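Exo-alpha-sialidase (Clostridium perfringens, PDB 2V72) binds galactose through a calcium-containing family 32 carbohydrate-binding module and, as part of a large sialidase toxin, probably helps direct the enzyme to host glycans. Local coordinates at residues S19-E24 against L51-S56; S30-G35 against A134-L139; S67-P72 against V108-F113; G79-Y84 against G100-N105; Y84-I89 against E120-T125. One frame throughout, in Å; residues are numbered along the deposited sequence.

Contact 1: residues S19-E24 against L51-S56; sequences SATSEE and LPQSLS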
# COMPACT_ATOMS: atom_id res chain seq x y z
N SER A 19 -1.93 6.12 6.84
CA SER A 19 -2.12 5.59 8.18
C SER A 19 -1.75 4.12 8.15
O SER A 19 -1.97 3.45 7.15
CB SER A 19 -3.59 5.75 8.58
OG SER A 19 -3.77 5.49 9.95
N ALA A 20 -1.17 3.61 9.24
CA ALA A 20 -0.89 2.18 9.36
C ALA A 20 -1.13 1.63 10.77
O ALA A 20 -1.06 2.37 11.75
CB ALA A 20 0.52 1.88 8.91
N THR A 21 -1.42 0.34 10.86
CA THR A 21 -1.73 -0.32 12.12
C THR A 21 -0.44 -0.65 12.88
O THR A 21 -0.47 -0.90 14.10
CB THR A 21 -2.53 -1.61 11.88
OG1 THR A 21 -1.81 -2.48 10.99
CG2 THR A 21 -3.89 -1.30 11.29
N SER A 22 0.67 -0.67 12.14
CA SER A 22 2.01 -0.86 12.69
C SER A 22 3.02 -0.06 11.87
O SER A 22 3.01 -0.11 10.63
CB SER A 22 2.41 -2.33 12.66
OG SER A 22 3.70 -2.49 13.24
N GLU A 23 3.86 0.70 12.57
CA GLU A 23 4.90 1.47 11.92
C GLU A 23 6.10 1.69 12.82
O GLU A 23 5.96 2.06 14.00
CB GLU A 23 4.37 2.79 11.32
CG GLU A 23 3.74 3.79 12.29
CD GLU A 23 2.64 4.66 11.65
OE1 GLU A 23 2.91 5.33 10.64
OE2 GLU A 23 1.51 4.68 12.18
N GLU A 24 7.28 1.42 12.27
CA GLU A 24 8.53 1.79 12.89
C GLU A 24 8.61 3.31 12.88
O GLU A 24 8.20 3.94 11.90
CB GLU A 24 9.71 1.18 12.12
CG GLU A 24 11.08 1.46 12.72
CD GLU A 24 11.22 0.99 14.17
OE1 GLU A 24 10.78 -0.13 14.51
OE2 GLU A 24 11.79 1.76 14.97
N LEU A 51 1.88 -10.12 11.60
CA LEU A 51 0.93 -9.97 10.47
C LEU A 51 -0.37 -10.76 10.72
O LEU A 51 -0.37 -11.73 11.48
CB LEU A 51 1.59 -10.40 9.15
CG LEU A 51 2.91 -9.71 8.76
CD1 LEU A 51 3.59 -10.45 7.62
CD2 LEU A 51 2.71 -8.23 8.40
N PRO A 52 -1.49 -10.34 10.09
CA PRO A 52 -1.65 -9.19 9.19
C PRO A 52 -1.52 -7.81 9.83
O PRO A 52 -1.98 -7.58 10.95
CB PRO A 52 -3.05 -9.38 8.61
CG PRO A 52 -3.76 -10.22 9.57
CD PRO A 52 -2.75 -11.09 10.24
N GLN A 53 -0.88 -6.91 9.10
CA GLN A 53 -0.88 -5.48 9.39
C GLN A 53 -1.22 -4.80 8.08
O GLN A 53 -1.07 -5.41 7.01
CB GLN A 53 0.48 -5.00 9.93
CG GLN A 53 0.92 -5.65 11.25
CD GLN A 53 0.06 -5.25 12.45
OE1 GLN A 53 -0.45 -4.13 12.53
NE2 GLN A 53 -0.09 -6.18 13.39
N SER A 54 -1.66 -3.54 8.13
CA SER A 54 -2.17 -2.87 6.95
C SER A 54 -1.75 -1.41 6.86
O SER A 54 -1.36 -0.81 7.86
CB SER A 54 -3.69 -2.96 6.90
OG SER A 54 -4.26 -2.24 7.98
N LEU A 55 -1.82 -0.86 5.64
CA LEU A 55 -1.58 0.55 5.39
C LEU A 55 -2.82 1.10 4.69
O LEU A 55 -3.24 0.57 3.66
CB LEU A 55 -0.34 0.74 4.50
CG LEU A 55 -0.09 2.10 3.83
CD1 LEU A 55 0.46 3.13 4.80
CD2 LEU A 55 0.85 1.96 2.63
N SER A 56 -3.42 2.12 5.28
CA SER A 56 -4.58 2.76 4.68
C SER A 56 -4.13 4.08 4.10
O SER A 56 -3.39 4.83 4.75
CB SER A 56 -5.70 2.99 5.69
OG SER A 56 -6.13 1.77 6.26
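Ser19 pairs with Ser56 as an antiparallel hydrogen-bonded pair. Ser19 N donates to Ser56 O at 2.9 Å, and Ser56 N returns a bond to Ser19 O at 2.7 Å. A methyl group also touches this carbonyl, with Leu55 CD1 3.4 Å from Ser19 O. Ala20 forms the next, non-hydrogen-bonded pair with Leu55. Its methyl group and the Leu55 side chain share one face of the sheet, while Ser19 and Ser56 occupy the other. Thr21 leaves the strand but keeps the pairing going. Its N bonds to Ser54 O, and its side chain then takes over from the backbone. OG1 sits between the backbone N and the carbonyl carbon (chi1 56°), which turns it to the opposing strand. Thr21 OG1 accepts from Ser54 N at 3.1 Å and donates to Gln53 OE1 at 2.6 Å. The hydroxyl is thus gripped twice, and the bend at chi2 of Gln53 brings OE1 to it. The amide oxygen also meets the CB of Ser22, 3.4 Å from Gln53 OE1. Gln53 NE2 is held by Ala50 O, which fixes the other end of the amide. The OG of Ser22 turns to Asp49. Strand 17-20 is an outermost strand of its five-stranded sheet. Strand 53-59 lies between it and strand 121-129, and Trp41 of strand 41-42 packs against Ala20 and Leu55.

Contact 2: residues S30-G35 against A134-L139; sequences SSAIDG and ASIAEL. With CA (calcium ion), chain B.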
# COMPACT_ATOMS: atom_id res chain seq x y z
N SER A 30 3.34 7.66 6.25
CA SER A 30 3.47 8.82 5.36
C SER A 30 4.65 8.70 4.39
O SER A 30 4.67 9.33 3.33
CB SER A 30 3.62 10.09 6.19
OG SER A 30 4.81 10.06 6.98
N SER A 31 5.63 7.89 4.77
CA SER A 31 6.79 7.66 3.94
C SER A 31 6.49 6.76 2.75
O SER A 31 7.32 6.62 1.86
CB SER A 31 7.94 7.11 4.78
OG SER A 31 8.53 8.16 5.52
N ALA A 32 5.31 6.15 2.74
CA ALA A 32 4.84 5.35 1.61
C ALA A 32 4.32 6.23 0.47
O ALA A 32 4.20 5.76 -0.67
CB ALA A 32 3.78 4.37 2.05
N ILE A 33 4.04 7.50 0.77
CA ILE A 33 3.41 8.41 -0.19
C ILE A 33 4.13 9.76 -0.34
O ILE A 33 3.50 10.79 -0.54
CB ILE A 33 1.90 8.64 0.14
CG1 ILE A 33 1.70 9.08 1.61
CG2 ILE A 33 1.09 7.36 -0.15
CD1 ILE A 33 0.36 9.75 1.89
N ASP A 34 5.46 9.74 -0.26
CA ASP A 34 6.25 10.98 -0.29
C ASP A 34 7.05 11.16 -1.58
O ASP A 34 7.87 12.08 -1.69
CB ASP A 34 7.17 11.09 0.94
CG ASP A 34 8.22 9.97 1.01
OD1 ASP A 34 8.13 8.98 0.24
OD2 ASP A 34 9.14 10.08 1.85
N GLY A 35 6.83 10.28 -2.55
CA GLY A 35 7.47 10.38 -3.86
C GLY A 35 8.95 10.05 -3.87
O GLY A 35 9.63 10.33 -4.86
N ALA A 134 6.15 -6.04 6.94
CA ALA A 134 5.54 -5.46 5.75
C ALA A 134 6.22 -4.12 5.51
O ALA A 134 6.37 -3.32 6.45
CB ALA A 134 4.04 -5.27 5.96
N SER A 135 6.65 -3.89 4.27
CA SER A 135 7.21 -2.61 3.85
C SER A 135 6.71 -2.21 2.46
O SER A 135 6.44 -3.07 1.61
CB SER A 135 8.74 -2.63 3.89
OG SER A 135 9.31 -3.67 3.11
N ILE A 136 6.53 -0.90 2.27
CA ILE A 136 6.18 -0.30 1.00
C ILE A 136 6.92 1.03 0.95
O ILE A 136 6.75 1.89 1.82
CB ILE A 136 4.64 -0.04 0.86
CG1 ILE A 136 3.86 -1.35 0.72
CG2 ILE A 136 4.34 0.86 -0.34
CD1 ILE A 136 2.34 -1.20 0.82
N ALA A 137 7.77 1.20 -0.06
CA ALA A 137 8.54 2.43 -0.22
C ALA A 137 7.73 3.52 -0.92
O ALA A 137 7.85 4.69 -0.57
CB ALA A 137 9.88 2.16 -0.94
N GLU A 138 6.91 3.12 -1.89
CA GLU A 138 6.02 4.05 -2.59
C GLU A 138 4.69 3.40 -2.99
O GLU A 138 4.64 2.23 -3.38
CB GLU A 138 6.69 4.64 -3.83
CG GLU A 138 7.60 5.82 -3.58
CD GLU A 138 6.88 6.98 -2.93
OE1 GLU A 138 5.96 7.55 -3.54
OE2 GLU A 138 7.27 7.32 -1.79
N LEU A 139 3.61 4.18 -2.89
CA LEU A 139 2.30 3.75 -3.30
C LEU A 139 1.66 4.83 -4.15
O LEU A 139 1.54 5.98 -3.73
CB LEU A 139 1.41 3.41 -2.10
CG LEU A 139 0.10 2.74 -2.50
CD1 LEU A 139 -0.22 1.57 -1.60
CD2 LEU A 139 -1.06 3.73 -2.58
CA CA B . 8.72 6.75 0.04
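Glu138 brings its carboxylate against that of Asp34, the two planes nearly coplanar at 19° and the side chains crossing at about a right angle. Glu138 OE2 and Asp34 OD1 are only 2.8 Å apart because both bind the same calcium ion. The metal lies 2.3 Å from Asp34 OD1 and 2.4 Å from Glu138 OE2. Its positive charge probably offsets the repulsion between the two acids. Two backbone carbonyls join them, with Ser31 O and Ala137 O each 2.3 Å from the calcium. Asn36 and Thr39 complete the site. The Glu138 chain bends at chi2 (-59°), and this curls the carboxylate back to the 30-35 loop. Glu138 OE1 takes a weak bond from Gly35 N at 3.0 Å, and Gln13 NE2 is a further partner of OE1. OE2 receives a weak bond from Asp34 N. Beside the metal, Leu139 N donates to Ala32 O at 2.8 Å, tying the loop to the strand directly. The methyl group of Ala32 rests near Ile136 CG2, and Ile33 CG2 lies near Leu139 CB. Ala137 and Glu138 form a classic beta bulge opposite Thr71. The bulge probably helps Ala137 O and Glu138 OE2 reach one ion. A calcium ion clamping a loop to the sheet is a recurrent structural site of family 32 modules with the F5/8 type C (discoidin-like) fold.

Contact 3: residues S67-P72 against V108-F113; sequences SIAITP and VKTVTF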
# COMPACT_ATOMS: atom_id res chain seq x y z
N SER A 67 -5.89 1.59 -11.44
CA SER A 67 -4.72 0.80 -11.04
C SER A 67 -3.99 1.33 -9.80
O SER A 67 -4.17 2.48 -9.39
CB SER A 67 -3.71 0.64 -12.20
OG SER A 67 -3.06 1.86 -12.49
N ILE A 68 -3.17 0.46 -9.22
CA ILE A 68 -2.36 0.78 -8.04
C ILE A 68 -0.96 0.19 -8.25
O ILE A 68 -0.82 -0.98 -8.59
CB ILE A 68 -3.00 0.23 -6.73
CG1 ILE A 68 -4.39 0.85 -6.51
CG2 ILE A 68 -2.11 0.50 -5.53
CD1 ILE A 68 -5.34 -0.02 -5.74
N ALA A 69 0.07 1.02 -8.06
CA ALA A 69 1.46 0.55 -8.12
C ALA A 69 2.09 0.52 -6.73
O ALA A 69 2.20 1.55 -6.05
CB ALA A 69 2.28 1.40 -9.08
N ILE A 70 2.48 -0.68 -6.31
CA ILE A 70 3.10 -0.91 -5.01
C ILE A 70 4.61 -1.14 -5.19
O ILE A 70 5.04 -2.21 -5.63
CB ILE A 70 2.45 -2.12 -4.28
CG1 ILE A 70 0.94 -1.92 -4.11
CG2 ILE A 70 3.12 -2.37 -2.93
CD1 ILE A 70 0.11 -2.43 -5.30
N THR A 71 5.38 -0.11 -4.85
CA THR A 71 6.84 -0.13 -4.96
C THR A 71 7.48 -0.68 -3.68
O THR A 71 7.39 -0.05 -2.62
CB THR A 71 7.38 1.28 -5.24
OG1 THR A 71 6.67 1.86 -6.34
CG2 THR A 71 8.89 1.25 -5.54
N PRO A 72 8.14 -1.85 -3.77
CA PRO A 72 8.87 -2.39 -2.64
C PRO A 72 10.09 -1.56 -2.28
O PRO A 72 10.47 -0.64 -3.02
CB PRO A 72 9.31 -3.78 -3.14
CG PRO A 72 8.46 -4.07 -4.32
CD PRO A 72 8.21 -2.75 -4.94
N VAL A 108 8.24 -3.36 -8.88
CA VAL A 108 6.93 -2.77 -8.66
C VAL A 108 5.86 -3.83 -8.90
O VAL A 108 5.94 -4.63 -9.85
CB VAL A 108 6.71 -1.52 -9.55
CG1 VAL A 108 5.29 -0.99 -9.41
CG2 VAL A 108 7.69 -0.42 -9.17
N LYS A 109 4.89 -3.88 -8.00
CA LYS A 109 3.75 -4.77 -8.15
C LYS A 109 2.56 -3.92 -8.54
O LYS A 109 2.22 -2.96 -7.84
CB LYS A 109 3.49 -5.53 -6.84
CG LYS A 109 4.76 -6.09 -6.17
CD LYS A 109 5.10 -7.50 -6.65
CE LYS A 109 6.63 -7.77 -6.72
NZ LYS A 109 7.43 -7.38 -5.52
N THR A 110 1.94 -4.25 -9.67
CA THR A 110 0.75 -3.53 -10.13
C THR A 110 -0.53 -4.32 -9.91
O THR A 110 -0.55 -5.56 -9.94
CB THR A 110 0.84 -3.12 -11.63
OG1 THR A 110 1.15 -4.27 -12.43
CG2 THR A 110 1.90 -2.04 -11.85
N VAL A 111 -1.61 -3.58 -9.66
CA VAL A 111 -2.95 -4.13 -9.57
C VAL A 111 -3.83 -3.25 -10.45
O VAL A 111 -3.91 -2.04 -10.25
CB VAL A 111 -3.47 -4.16 -8.10
CG1 VAL A 111 -4.96 -4.49 -8.06
CG2 VAL A 111 -2.68 -5.17 -7.28
N THR A 112 -4.48 -3.87 -11.43
CA THR A 112 -5.31 -3.12 -12.36
C THR A 112 -6.77 -3.55 -12.27
O THR A 112 -7.09 -4.72 -12.09
CB THR A 112 -4.75 -3.22 -13.81
OG1 THR A 112 -3.42 -2.70 -13.83
CG2 THR A 112 -5.62 -2.41 -14.79
N PHE A 113 -7.65 -2.56 -12.37
CA PHE A 113 -9.08 -2.80 -12.38
C PHE A 113 -9.65 -2.45 -13.75
O PHE A 113 -9.79 -1.27 -14.10
CB PHE A 113 -9.77 -1.98 -11.27
CG PHE A 113 -9.20 -2.21 -9.90
CD1 PHE A 113 -8.32 -1.29 -9.34
CD2 PHE A 113 -9.54 -3.34 -9.17
CE1 PHE A 113 -7.79 -1.50 -8.07
CE2 PHE A 113 -9.01 -3.55 -7.90
CZ PHE A 113 -8.14 -2.63 -7.35
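Ile68 and Ile70 face the packed side of this strand pair together with Lys109 and Val111. The antiparallel strands 67-71 and 109-113 have axes 4.6 Å apart at closest. Ile68 and Val111 exchange one pair of backbone bonds, and Ile70 and Lys109 exchange another. In the second pair Ile70 N lies 2.8 Å from Lys109 O, and the N-H points almost straight at the oxygen (173°). On the inner face Ile68 CD1 meets the edge of the Phe113 ring in its plane, 3.7 Å from Phe113 CE1. Ile70 CG1 stands beside the backbone N (chi1 -57°), and the turn at chi2 (89°) lays Ile70 CD1 against the Lys109 carbonyl, 3.3 Å from Lys109 O. Ile70 CD1 is also 4.4 Å from Val111 CG2. Lys109 is bent at several torsions, which curls its ammonium group back past the Pro72 ring, Lys109 NZ 3.7 Å from Pro72 CG. Asn105 O holds this NZ by a hydrogen bond. Trp102 covers Ile70, Lys109 and Val111.

On the other face the solvent side is formed by the exposed Thr110, Thr112 and Val108. Ser67 and Ala69 share this face but are covered by Tyr142. Ala69 CB touches Val108 CG1 at 3.9 Å, and Ser67 CB faces Thr112 OG1 at 3.7 Å. Ser67 OG is engaged by Glu8. Val108 leans its CG2 on Thr71. Strand 62-71 also pairs with strand 135-142. One face turned to the core and the other largely to small and polar side chains is the pattern of a beta-sandwich sheet, here that of the F5/8 type C fold.

Contact 4: residues G79-Y84 against G100-N105; sequences GFITKY and GTWEEN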
# COMPACT_ATOMS: atom_id res chain seq x y z
N GLY A 79 10.09 -7.41 4.70
CA GLY A 79 8.77 -6.83 4.48
C GLY A 79 8.25 -6.86 3.06
O GLY A 79 7.20 -6.28 2.78
N PHE A 80 8.99 -7.50 2.15
CA PHE A 80 8.45 -7.80 0.83
C PHE A 80 7.13 -8.51 1.13
O PHE A 80 7.14 -9.59 1.72
CB PHE A 80 9.36 -8.74 0.03
CG PHE A 80 10.54 -8.08 -0.66
CD1 PHE A 80 11.52 -8.86 -1.25
CD2 PHE A 80 10.67 -6.70 -0.71
CE1 PHE A 80 12.63 -8.27 -1.90
CE2 PHE A 80 11.76 -6.10 -1.35
CZ PHE A 80 12.74 -6.90 -1.95
N ILE A 81 6.01 -7.90 0.75
CA ILE A 81 4.71 -8.52 0.98
C ILE A 81 4.50 -9.63 -0.05
O ILE A 81 4.64 -9.40 -1.25
CB ILE A 81 3.55 -7.48 0.92
CG1 ILE A 81 3.81 -6.36 1.95
CG2 ILE A 81 2.20 -8.17 1.16
CD1 ILE A 81 2.91 -5.15 1.83
N THR A 82 4.18 -10.83 0.44
CA THR A 82 3.99 -12.00 -0.42
C THR A 82 2.52 -12.40 -0.60
O THR A 82 2.17 -12.99 -1.62
CB THR A 82 4.78 -13.23 0.11
OG1 THR A 82 4.29 -13.59 1.41
CG2 THR A 82 6.28 -12.94 0.17
N LYS A 83 1.69 -12.11 0.40
CA LYS A 83 0.26 -12.40 0.34
C LYS A 83 -0.50 -11.17 0.85
O LYS A 83 -0.19 -10.62 1.92
CB LYS A 83 -0.08 -13.64 1.18
CG LYS A 83 -1.35 -14.36 0.76
CD LYS A 83 -1.72 -15.48 1.73
CE LYS A 83 -3.05 -16.11 1.32
NZ LYS A 83 -3.89 -16.56 2.48
N TYR A 84 -1.49 -10.73 0.07
CA TYR A 84 -2.13 -9.44 0.29
C TYR A 84 -3.65 -9.46 0.07
O TYR A 84 -4.21 -10.39 -0.52
CB TYR A 84 -1.50 -8.37 -0.63
CG TYR A 84 -1.79 -8.59 -2.10
CD1 TYR A 84 -2.89 -7.98 -2.72
CD2 TYR A 84 -0.97 -9.41 -2.88
CE1 TYR A 84 -3.17 -8.19 -4.07
CE2 TYR A 84 -1.24 -9.63 -4.22
CZ TYR A 84 -2.33 -9.02 -4.81
OH TYR A 84 -2.58 -9.24 -6.14
N GLY A 100 -4.31 -11.70 -3.52
CA GLY A 100 -3.46 -12.68 -4.18
C GLY A 100 -2.10 -12.87 -3.52
O GLY A 100 -1.95 -12.70 -2.31
N THR A 101 -1.13 -13.21 -4.35
CA THR A 101 0.24 -13.46 -3.93
C THR A 101 1.20 -12.63 -4.78
O THR A 101 0.99 -12.45 -5.98
CB THR A 101 0.56 -14.99 -3.97
OG1 THR A 101 0.78 -15.47 -2.64
CG2 THR A 101 1.79 -15.31 -4.81
N TRP A 102 2.23 -12.09 -4.13
CA TRP A 102 3.31 -11.39 -4.83
C TRP A 102 4.63 -12.13 -4.67
O TRP A 102 4.89 -12.75 -3.63
CB TRP A 102 3.46 -9.95 -4.32
CG TRP A 102 2.41 -9.00 -4.81
CD1 TRP A 102 1.76 -9.02 -6.03
CD2 TRP A 102 1.91 -7.85 -4.12
NE1 TRP A 102 0.88 -7.97 -6.12
CE2 TRP A 102 0.95 -7.23 -4.96
CE3 TRP A 102 2.16 -7.28 -2.86
CZ2 TRP A 102 0.24 -6.08 -4.59
CZ3 TRP A 102 1.47 -6.14 -2.49
CH2 TRP A 102 0.51 -5.55 -3.35
N GLU A 103 5.47 -12.05 -5.70
CA GLU A 103 6.81 -12.62 -5.70
C GLU A 103 7.73 -11.94 -4.70
O GLU A 103 7.51 -10.79 -4.33
CB GLU A 103 7.43 -12.50 -7.10
CG GLU A 103 7.35 -13.74 -7.97
CD GLU A 103 8.11 -13.56 -9.28
OE1 GLU A 103 7.53 -12.96 -10.21
OE2 GLU A 103 9.29 -14.00 -9.37
N GLU A 104 8.79 -12.65 -4.29
CA GLU A 104 9.83 -12.12 -3.42
C GLU A 104 10.94 -11.38 -4.16
O GLU A 104 12.07 -11.89 -4.29
CB GLU A 104 10.46 -13.25 -2.63
CG GLU A 104 9.80 -13.51 -1.30
CD GLU A 104 10.59 -14.50 -0.49
OE1 GLU A 104 11.77 -14.20 -0.18
OE2 GLU A 104 10.03 -15.57 -0.17
N ASN A 105 10.64 -10.18 -4.62
CA ASN A 105 11.62 -9.33 -5.28
C ASN A 105 11.23 -7.88 -5.13
O ASN A 105 10.16 -7.58 -4.60
CB ASN A 105 11.79 -9.73 -6.76
CG ASN A 105 10.50 -9.65 -7.56
OD1 ASN A 105 9.82 -8.62 -7.55
ND2 ASN A 105 10.16 -10.73 -8.25
O HOH W 1 7.02 -8.87 -2.28
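Trp102 and Tyr84 bury the most surface here, and they meet as an offset stack. The six-membered ring of Trp102 lies with its centroid 3.9 Å from that of the Tyr84 ring, the planes 18° apart. Tyr84 CE2 comes within 3.3 Å of Trp102 CE2, while Tyr84 CD2 sits over the centre of the indole. With chi1 at 68°, Tyr84 CG stands between the backbone N and the carbonyl carbon, which places the ring between Trp102 and Gly100. Its opposite face is covered by Gly100, whose N lies above the ring toward the rim and whose CA makes a CH-pi contact. The ring is thus sandwiched between the indole and a glycine backbone. Tyr84 and Gly100 also pair through two backbone bonds, Tyr84 N to Gly100 O at 3.1 Å and Gly100 N to Tyr84 O at 3.3 Å.

Thr82 is the next anchor. Thr82 O accepts from Trp102 N at 2.7 Å and from Thr101 OG1 at 3.0 Å, from opposite faces of its plane. Its CG2 lies alongside Glu104 CG. Ile81 O meets the indole edge in plane, and a water donates to both this oxygen and Glu103 O, bridging the two segments beyond the last direct bond. Further on, Asn105 O lies over the centre of one face of the Phe80 ring. Thr82 and Lys83 form a classic beta bulge opposite Gln128. The chemistry is mixed: flat aromatic packing fixes the buried side, while the Thr82 carbonyl, which accepts two hydrogen bonds, and the water satisfy polar backbone atoms between the segments.

Contact 5: residues Y84-I89 against E120-T125; sequences YEIHAI and EEIKIT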
# COMPACT_ATOMS: atom_id res chain seq x y z
N TYR A 84 -1.49 -10.73 0.07
CA TYR A 84 -2.13 -9.44 0.29
C TYR A 84 -3.65 -9.46 0.07
O TYR A 84 -4.21 -10.39 -0.52
CB TYR A 84 -1.50 -8.37 -0.63
CG TYR A 84 -1.79 -8.59 -2.10
CD1 TYR A 84 -2.89 -7.98 -2.72
CD2 TYR A 84 -0.97 -9.41 -2.88
CE1 TYR A 84 -3.17 -8.19 -4.07
CE2 TYR A 84 -1.24 -9.63 -4.22
CZ TYR A 84 -2.33 -9.02 -4.81
OH TYR A 84 -2.58 -9.24 -6.14
N GLU A 85 -4.31 -8.41 0.57
CA GLU A 85 -5.69 -8.08 0.26
C GLU A 85 -5.75 -6.58 0.02
O GLU A 85 -4.99 -5.83 0.63
CB GLU A 85 -6.62 -8.39 1.43
CG GLU A 85 -7.01 -9.85 1.62
CD GLU A 85 -7.88 -10.05 2.87
OE1 GLU A 85 -8.07 -9.07 3.63
OE2 GLU A 85 -8.36 -11.18 3.11
N ILE A 86 -6.63 -6.15 -0.87
CA ILE A 86 -6.88 -4.74 -1.09
C ILE A 86 -8.38 -4.45 -0.93
O ILE A 86 -9.22 -5.09 -1.58
CB ILE A 86 -6.36 -4.26 -2.48
CG1 ILE A 86 -4.86 -4.57 -2.64
CG2 ILE A 86 -6.65 -2.77 -2.69
CD1 ILE A 86 -4.20 -3.96 -3.88
N HIS A 87 -8.71 -3.52 -0.04
CA HIS A 87 -10.09 -3.09 0.18
C HIS A 87 -10.21 -1.63 -0.20
O HIS A 87 -9.26 -0.87 -0.03
CB HIS A 87 -10.50 -3.22 1.65
CG HIS A 87 -10.53 -4.62 2.17
ND1 HIS A 87 -9.38 -5.32 2.48
CD2 HIS A 87 -11.56 -5.44 2.46
CE1 HIS A 87 -9.71 -6.52 2.93
NE2 HIS A 87 -11.03 -6.62 2.93
N ALA A 88 -11.38 -1.26 -0.71
CA ALA A 88 -11.67 0.14 -1.02
C ALA A 88 -12.78 0.64 -0.11
O ALA A 88 -13.68 -0.11 0.26
CB ALA A 88 -12.06 0.29 -2.48
N ILE A 89 -12.70 1.92 0.25
CA ILE A 89 -13.73 2.54 1.08
C ILE A 89 -14.44 3.61 0.26
O ILE A 89 -13.82 4.56 -0.21
CB ILE A 89 -13.14 3.13 2.41
CG1 ILE A 89 -12.56 2.02 3.30
CG2 ILE A 89 -14.21 3.89 3.20
CD1 ILE A 89 -11.08 1.73 3.06
N GLU A 120 -12.70 6.39 -1.99
CA GLU A 120 -12.13 7.57 -1.31
C GLU A 120 -10.87 7.19 -0.54
O GLU A 120 -10.07 8.06 -0.15
CB GLU A 120 -13.13 8.18 -0.31
CG GLU A 120 -14.60 7.82 -0.49
CD GLU A 120 -15.34 7.79 0.83
OE1 GLU A 120 -15.81 6.70 1.24
OE2 GLU A 120 -15.43 8.85 1.49
N GLU A 121 -10.71 5.90 -0.29
CA GLU A 121 -9.63 5.37 0.52
C GLU A 121 -9.31 3.94 0.09
O GLU A 121 -10.20 3.21 -0.34
CB GLU A 121 -10.02 5.41 2.01
CG GLU A 121 -8.86 5.20 2.97
CD GLU A 121 -9.23 5.52 4.41
OE1 GLU A 121 -9.14 4.61 5.27
OE2 GLU A 121 -9.60 6.69 4.69
N ILE A 122 -8.04 3.56 0.20
CA ILE A 122 -7.59 2.20 -0.12
C ILE A 122 -6.77 1.62 1.03
O ILE A 122 -6.00 2.33 1.67
CB ILE A 122 -6.73 2.16 -1.40
CG1 ILE A 122 -7.48 2.78 -2.57
CG2 ILE A 122 -6.33 0.72 -1.75
CD1 ILE A 122 -6.59 3.20 -3.70
N LYS A 123 -6.94 0.33 1.27
CA LYS A 123 -6.24 -0.35 2.35
C LYS A 123 -5.49 -1.56 1.82
O LYS A 123 -6.08 -2.48 1.27
CB LYS A 123 -7.24 -0.79 3.42
CG LYS A 123 -6.64 -1.23 4.73
CD LYS A 123 -7.71 -1.95 5.55
CE LYS A 123 -7.42 -1.91 7.03
NZ LYS A 123 -8.52 -2.56 7.81
N ILE A 124 -4.17 -1.54 1.98
CA ILE A 124 -3.34 -2.69 1.63
C ILE A 124 -3.02 -3.46 2.90
O ILE A 124 -2.36 -2.94 3.81
CB ILE A 124 -2.01 -2.29 0.93
CG1 ILE A 124 -2.23 -1.19 -0.13
CG2 ILE A 124 -1.30 -3.54 0.37
CD1 ILE A 124 -3.29 -1.51 -1.18
N THR A 125 -3.48 -4.71 2.95
CA THR A 125 -3.25 -5.59 4.08
C THR A 125 -2.19 -6.63 3.70
O THR A 125 -2.32 -7.32 2.69
CB THR A 125 -4.55 -6.30 4.54
OG1 THR A 125 -5.49 -5.31 4.98
CG2 THR A 125 -4.29 -7.29 5.68
O HOH W 2 -6.92 -4.69 2.95
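Strands 84-90 and 121-129 are neighbours inside the five-stranded antiparallel sheet, and this contact is their pairing. The hydrogen-bonded pairs are Glu85 with Thr125, His87 with Lys123 and Ile89 with Glu121. Thr125 N points nearly straight at Glu85 O, 3.0 Å away with an angle of 176°. Between them lie the non-hydrogen-bonded pairs Ile86-Ile124 and Ala88-Ile122, whose side chains form the apolar face. Ile86 touches both isoleucines of the facing strand. Ile86 CG2 meets Ile122 CG2 at 3.6 Å, and Ile86 CG1 meets Ile124 CD1 at 3.7 Å. Ile124 bends at chi2 (-54°), which swings CD1 back to Ile86. On the face of Glu85, His87 and Thr125 a water joins three groups. The water lies 2.6 Å from His87 ND1, in the plane of the imidazole, and 2.6 Å from Thr125 OG1, and donates to Lys123 O at 2.9 Å. It should help fix the rotation of the histidine ring. At the far end the Ile89 side chain lies beside that of Glu121. Glu120 N and, weakly, Glu121 N both bond to Ile89 O, and Glu120 and Glu121 form a classic beta bulge. The isoleucine-lined face packs on Leu139 and Val141 of the other sheet, forming part of the core of a beta-sandwich of the F5/8 type C kind.

How the contacts relate
Contacts 1, 4 and 5 reach one sheet. Contact 3 belongs to the other, where contact 2 pins a loop to strand 135-142. Contact 1 joins contact 5 through Leu55 N and Ile124 O, 2.8 Å apart. Contact 2 joins contact 3 through Glu138 O and Thr71 N, 2.9 Å apart. The sheets meet at several places, among them Ile68 CD1 4.0 Å from Ile122 CD1, and contacts 4 and 5 share Tyr84. Contact 2 holds four of the six calcium-binding residues. None of the five contacts includes a galactose-pocket residue: the sugar is about 10 Å from the side chains of Ala137 and Phe80, and about 11 Å from that of Ser22.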